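Local coordinates for protein Zn-dependent hydrolase, glyoxylase (Echinicola vietnamensis, PDB 6T5K) that probably hydrolyses beta-lactam antibiotics to substituted beta-amino acids as a zinc-dependent, class B metallo-beta-lactamase of the periplasm, at residues V68-P73 against V97-H102; V41-L46 against A55-I60. All coordinates share one frame; numbering follows the deposited sequence.

Interaction 1: residues V68-P73 against V97-H102. With ZN (zinc ion), chain G.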
loop_
_atom_site.group_PDB
_atom_site.type_symbol
_atom_site.label_atom_id
_atom_site.label_comp_id
_atom_site.label_asym_id
_atom_site.label_seq_id
_atom_site.Cartn_x
_atom_site.Cartn_y
_atom_site.Cartn_z
ATOM N N VAL A 68 9.919 6.095 1.259
ATOM C CA VAL A 68 9.574 4.681 1.362
ATOM C C VAL A 68 8.310 4.430 0.556
ATOM O O VAL A 68 7.375 5.227 0.602
ATOM C CB VAL A 68 9.364 4.285 2.831
ATOM C CG1 VAL A 68 8.740 2.897 2.922
ATOM C CG2 VAL A 68 10.689 4.398 3.608
ATOM N N VAL A 69 8.300 3.348 -0.214
ATOM C CA VAL A 69 7.179 3.009 -1.080
ATOM C C VAL A 69 6.428 1.805 -0.516
ATOM O O VAL A 69 7.039 0.812 -0.113
ATOM C CB VAL A 69 7.674 2.730 -2.509
ATOM C CG1 VAL A 69 6.521 2.317 -3.409
ATOM C CG2 VAL A 69 8.410 3.934 -3.065
ATOM N N PHE A 70 5.104 1.899 -0.517
ATOM C CA PHE A 70 4.211 0.802 -0.175
ATOM C C PHE A 70 3.529 0.356 -1.448
ATOM O O PHE A 70 2.807 1.143 -2.070
ATOM C CB PHE A 70 3.156 1.237 0.841
ATOM C CG PHE A 70 3.701 1.365 2.231
ATOM C CD1 PHE A 70 4.454 2.462 2.589
ATOM C CD2 PHE A 70 3.499 0.351 3.181
ATOM C CE1 PHE A 70 4.976 2.562 3.847
ATOM C CE2 PHE A 70 4.050 0.457 4.413
ATOM C CZ PHE A 70 4.756 1.581 4.759
ATOM N N ASP A 71 3.774 -0.902 -1.810
ATOM C CA ASP A 71 3.298 -1.586 -3.007
ATOM C C ASP A 71 4.001 -1.089 -4.262
ATOM O O ASP A 71 4.297 0.108 -4.417
ATOM C CB ASP A 71 1.789 -1.496 -3.192
ATOM C CG ASP A 71 1.019 -2.402 -2.249
ATOM O OD1 ASP A 71 1.629 -3.049 -1.373
ATOM O OD2 ASP A 71 -0.226 -2.442 -2.385
ATOM N N THR A 72 4.274 -2.011 -5.136
ATOM C CA THR A 72 4.674 -1.648 -6.482
ATOM C C THR A 72 3.438 -1.585 -7.370
ATOM O O THR A 72 2.427 -2.235 -7.082
ATOM C CB THR A 72 5.627 -2.686 -7.077
ATOM O OG1 THR A 72 4.950 -3.929 -7.299
ATOM C CG2 THR A 72 6.798 -2.943 -6.162
ATOM N N PRO A 73 3.486 -0.804 -8.442
ATOM C CA PRO A 73 2.573 -1.062 -9.559
ATOM C C PRO A 73 2.646 -2.525 -9.993
ATOM O O PRO A 73 3.605 -3.227 -9.666
ATOM C CB PRO A 73 3.066 -0.105 -10.649
ATOM C CG PRO A 73 3.759 1.021 -9.878
ATOM C CD PRO A 73 4.412 0.307 -8.711
ATOM N N VAL A 97 7.792 -1.791 0.502
ATOM C CA VAL A 97 7.024 -2.737 1.294
ATOM C C VAL A 97 5.941 -3.337 0.408
ATOM O O VAL A 97 5.162 -2.603 -0.196
ATOM C CB VAL A 97 6.365 -2.048 2.505
ATOM C CG1 VAL A 97 5.548 -3.029 3.314
ATOM C CG2 VAL A 97 7.415 -1.379 3.380
ATOM N N ALA A 98 5.855 -4.666 0.374
ATOM C CA ALA A 98 4.768 -5.358 -0.321
ATOM C C ALA A 98 3.718 -5.695 0.729
ATOM O O ALA A 98 4.004 -6.446 1.667
ATOM C CB ALA A 98 5.252 -6.650 -0.963
ATOM N N THR A 99 2.530 -5.114 0.602
ATOM C CA THR A 99 1.554 -5.259 1.676
ATOM C C THR A 99 0.769 -6.569 1.645
ATOM O O THR A 99 0.033 -6.844 2.605
ATOM C CB THR A 99 0.627 -4.036 1.778
ATOM O OG1 THR A 99 -0.146 -3.871 0.598
ATOM C CG2 THR A 99 1.425 -2.770 2.103
ATOM N N HIS A 100 0.866 -7.352 0.583
ATOM C CA HIS A 100 0.505 -8.770 0.593
ATOM C C HIS A 100 1.138 -9.392 -0.642
ATOM O O HIS A 100 1.853 -8.724 -1.396
ATOM C CB HIS A 100 -1.000 -9.084 0.729
ATOM C CG HIS A 100 -1.869 -8.563 -0.374
ATOM N ND1 HIS A 100 -2.327 -7.265 -0.413
ATOM C CD2 HIS A 100 -2.434 -9.189 -1.434
ATOM C CE1 HIS A 100 -3.086 -7.099 -1.484
ATOM N NE2 HIS A 100 -3.178 -8.251 -2.112
ATOM N N PHE A 101 0.900 -10.678 -0.842
ATOM C CA PHE A 101 1.653 -11.415 -1.859
ATOM C C PHE A 101 1.151 -11.251 -3.292
ATOM O O PHE A 101 1.793 -11.773 -4.207
ATOM C CB PHE A 101 1.712 -12.910 -1.510
ATOM C CG PHE A 101 0.446 -13.675 -1.806
ATOM C CD1 PHE A 101 -0.574 -13.759 -0.851
ATOM C CD2 PHE A 101 0.292 -14.347 -3.020
ATOM C CE1 PHE A 101 -1.720 -14.479 -1.115
ATOM C CE2 PHE A 101 -0.864 -15.096 -3.275
ATOM C CZ PHE A 101 -1.876 -15.140 -2.327
ATOM N N HIS A 102 0.045 -10.550 -3.528
ATOM C CA HIS A 102 -0.498 -10.458 -4.880
ATOM C C HIS A 102 0.332 -9.510 -5.767
ATOM O O HIS A 102 1.129 -8.705 -5.301
ATOM C CB HIS A 102 -1.932 -9.952 -4.843
ATOM C CG HIS A 102 -2.929 -10.951 -4.363
ATOM N ND1 HIS A 102 -4.171 -10.582 -3.883
ATOM C CD2 HIS A 102 -2.893 -12.304 -4.317
ATOM C CE1 HIS A 102 -4.852 -11.664 -3.566
ATOM N NE2 HIS A 102 -4.099 -12.722 -3.813
HETATM ZN ZN ZN G . -4.725 -8.683 -3.399
HETATM O O HOH W 1 -4.993 -7.516 -4.871
#
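The carboxylate of Asp71 reaches across to Thr99 and takes two bonds on a single oxygen. Thr99 N gives its hydrogen to Asp71 OD1 at 3.0 Å, nearly in line with the C-O bond, while Thr99 OG1 donates to the same atom at 2.8 Å from the syn side, 16° out of the carboxylate plane. One residue supplies both donors because the first torsion of Thr99 (63°) sets OG1 between its own N and carbonyl carbon, where it reaches Asp71 OD1 along with N. The same torsion leaves the methyl CG2 for the aromatic side: it meets the edge of the Phe70 ring in plane, 3.9 Å from Phe70 CD2. A threonine suits this place, offering a hydroxyl to the acid and a methyl to the phenyl group.

Val97 lies alongside Phe70, pointing the same way. Its CB is 3.8 Å from Phe70 CD2, and CG2 sits over one ring face, displaced toward the rim. Beneath these side chains the strands pair in parallel: Val97 N binds Val69 O at 2.8 Å, and Asp71 N binds Val97 O at 2.7 Å. This is the pairing of a beta-alpha-beta unit, with helix 76-88 as its crossover, and Val154 and Val156 of the other sheet touch the Phe70 side chain.

Past Thr99, segment 97-102 enters the HxHxD zinc-binding motif (His100, His102, Asp104). His100 NE2 (2.1 Å) and His102 ND1 (2.0 Å) bind zinc together with a water and His163, and His102 NE2 is held by Asp196. Both donors to Asp71 OD1 come from the residue just before the first zinc ligand, so the buried carboxylate, whose charge they would help to stabilise, ties the start of the motif to the residue just past strand 66-70.

Interaction 2: residues V41-L46 against A55-I60; sequences VHVSFL and ACNGMI
His42 lays its imidazole flat over Gly58, whose CA lies 3.6 Å from the ring centroid and 19° off the ring normal, a CH-pi contact. The first torsion of His42 (66°), with CG between the backbone N and carbonyl carbon, swings the ring over the partner strand. Having no side chain, Gly58 lets the ring lie directly against its CA. Ile60 CG1 meets the ring at its edge, 4.0 Å from His42 CD2.

Beneath the ring His42 and Gly58 form a hydrogen-bonded pair: Gly58 N reaches His42 O at 2.8 Å, and His42 N bonds back to Gly58 O at 2.9 Å. Ser44 and Cys56 form the next such pair of this antiparallel beta hairpin, strands 39-48 and 54-63. A water joins the two pairs on the His42 face: it lies 2.9 Å from His42 ND1 and 2.7 Å from Ser44 OG, and donates to Cys56 O. Serine suits the place by bringing a short hydroxyl to the water.

On the other face Val43 lies side by side with Asn57, its CG2 3.6 Å from Asn57 OD1, and its CG1 meets the Ala55 methyl. Asn57 ND2 bonds to Pro221 O, at the end of strand 218-221 of the second sheet, and to Gly224 O just past it. Nearby, Ala55 O accepts a hydrogen bond from ND1 of His223, making it a second-shell partner of that zinc ligand.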
loop_
_atom_site.group_PDB
_atom_site.type_symbol
_atom_site.label_atom_id
_atom_site.label_comp_id
_atom_site.label_asym_id
_atom_site.label_seq_id
_atom_site.Cartn_x
_atom_site.Cartn_y
_atom_site.Cartn_z
ATOM N N VAL A 41 -0.193 9.148 -3.138
ATOM C CA VAL A 41 -0.759 7.920 -3.680
ATOM C C VAL A 41 -0.205 7.722 -5.085
ATOM O O VAL A 41 -0.197 8.660 -5.892
ATOM C CB VAL A 41 -2.296 7.966 -3.689
ATOM C CG1 VAL A 41 -2.853 6.689 -4.242
ATOM C CG2 VAL A 41 -2.836 8.258 -2.294
ATOM N N HIS A 42 0.323 6.535 -5.367
ATOM C CA HIS A 42 0.653 6.170 -6.736
ATOM C C HIS A 42 -0.451 5.271 -7.276
ATOM O O HIS A 42 -0.884 4.334 -6.604
ATOM C CB HIS A 42 2.056 5.591 -6.885
ATOM C CG HIS A 42 2.308 4.269 -6.229
ATOM N ND1 HIS A 42 2.021 3.070 -6.852
ATOM C CD2 HIS A 42 3.001 3.955 -5.109
ATOM C CE1 HIS A 42 2.497 2.081 -6.126
ATOM N NE2 HIS A 42 3.064 2.595 -5.045
ATOM N N VAL A 43 -0.901 5.562 -8.495
ATOM C CA VAL A 43 -2.055 4.895 -9.090
ATOM C C VAL A 43 -1.626 4.316 -10.422
ATOM O O VAL A 43 -1.139 5.050 -11.290
ATOM C CB VAL A 43 -3.243 5.848 -9.282
ATOM C CG1 VAL A 43 -4.452 5.077 -9.799
ATOM C CG2 VAL A 43 -3.603 6.549 -7.977
ATOM N N SER A 44 -1.811 3.009 -10.580
ATOM C CA SER A 44 -1.580 2.299 -11.834
ATOM C C SER A 44 -2.831 1.493 -12.176
ATOM O O SER A 44 -3.743 1.349 -11.360
ATOM C CB SER A 44 -0.344 1.403 -11.724
ATOM O OG SER A 44 -0.405 0.555 -10.592
ATOM N N PHE A 45 -2.919 0.999 -13.400
ATOM C CA PHE A 45 -4.195 0.505 -13.897
ATOM C C PHE A 45 -4.067 -0.923 -14.388
ATOM O O PHE A 45 -3.085 -1.282 -15.039
ATOM C CB PHE A 45 -4.731 1.431 -14.988
ATOM C CG PHE A 45 -4.908 2.841 -14.518
ATOM C CD1 PHE A 45 -3.868 3.754 -14.612
ATOM C CD2 PHE A 45 -6.095 3.243 -13.948
ATOM C CE1 PHE A 45 -4.021 5.051 -14.157
ATOM C CE2 PHE A 45 -6.257 4.542 -13.501
ATOM C CZ PHE A 45 -5.216 5.443 -13.604
ATOM N N LEU A 46 -5.072 -1.726 -14.048
ATOM C CA LEU A 46 -5.078 -3.160 -14.294
ATOM C C LEU A 46 -6.365 -3.503 -15.027
ATOM O O LEU A 46 -7.459 -3.250 -14.511
ATOM C CB LEU A 46 -5.027 -3.903 -12.956
ATOM C CG LEU A 46 -4.749 -5.403 -12.969
ATOM C CD1 LEU A 46 -3.520 -5.688 -13.812
ATOM C CD2 LEU A 46 -4.587 -5.914 -11.540
ATOM N N ALA A 55 -8.091 0.567 -11.051
ATOM C CA ALA A 55 -7.004 1.350 -10.501
ATOM C C ALA A 55 -6.445 0.636 -9.283
ATOM O O ALA A 55 -7.205 0.105 -8.469
ATOM C CB ALA A 55 -7.516 2.732 -10.156
ATOM N N CYS A 56 -5.116 0.596 -9.178
ATOM C CA CYS A 56 -4.419 0.010 -8.042
ATOM C C CYS A 56 -3.617 1.111 -7.373
ATOM O O CYS A 56 -2.899 1.862 -8.045
ATOM C CB CYS A 56 -3.468 -1.096 -8.473
ATOM S SG CYS A 56 -4.288 -2.469 -9.323
ATOM N N ASN A 57 -3.745 1.218 -6.058
ATOM C CA ASN A 57 -3.069 2.249 -5.296
ATOM C C ASN A 57 -1.879 1.688 -4.524
ATOM O O ASN A 57 -1.929 0.577 -3.998
ATOM C CB ASN A 57 -4.007 2.876 -4.263
ATOM C CG ASN A 57 -5.201 3.523 -4.881
ATOM O OD1 ASN A 57 -5.162 4.022 -6.028
ATOM N ND2 ASN A 57 -6.291 3.539 -4.130
ATOM N N GLY A 58 -0.818 2.486 -4.449
ATOM C CA GLY A 58 0.163 2.361 -3.397
ATOM C C GLY A 58 0.406 3.723 -2.779
ATOM O O GLY A 58 -0.231 4.719 -3.139
ATOM N N MET A 59 1.344 3.755 -1.849
ATOM C CA MET A 59 1.636 4.974 -1.107
ATOM C C MET A 59 3.133 5.235 -1.193
ATOM O O MET A 59 3.926 4.299 -1.205
ATOM C CB MET A 59 1.208 4.849 0.369
ATOM C CG MET A 59 1.545 6.097 1.204
ATOM S SD MET A 59 0.815 6.074 2.871
ATOM C CE MET A 59 1.856 4.876 3.688
ATOM N N ILE A 60 3.505 6.503 -1.256
ATOM C CA ILE A 60 4.876 6.946 -1.063
ATOM C C ILE A 60 4.874 7.884 0.129
ATOM O O ILE A 60 4.054 8.807 0.191
ATOM C CB ILE A 60 5.432 7.685 -2.292
ATOM C CG1 ILE A 60 5.047 6.981 -3.580
ATOM C CG2 ILE A 60 6.961 7.798 -2.173
ATOM C CD1 ILE A 60 5.337 7.805 -4.784
HETATM O O HOH W 2 -0.065 1.582 -8.111
#

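How the interactions relate
Interactions 1 and 2 are successive parts of one sheet, their centres 10 Å apart, with strands 54-63 and 66-70 as neighbours in it. Phe70 N probably bonds to Met59 O at 2.8 Å, while His42 NE2 lies 2.8 Å from Asp71 O, a weak bond linking the hairpin to the residue just past strand 66-70. Pro73 CB also packs on Ser44 OG at 3.5 Å. Both contacts lie near the dinuclear zinc site. Segment 97-102 supplies two ligands of one zinc; the side chain of Cys56 comes within about 4 Å of those of Asp104 and His223, ligands of the other, and that of Asp71 within about 5 Å of the side chain of Cys182, another ligand of that second zinc.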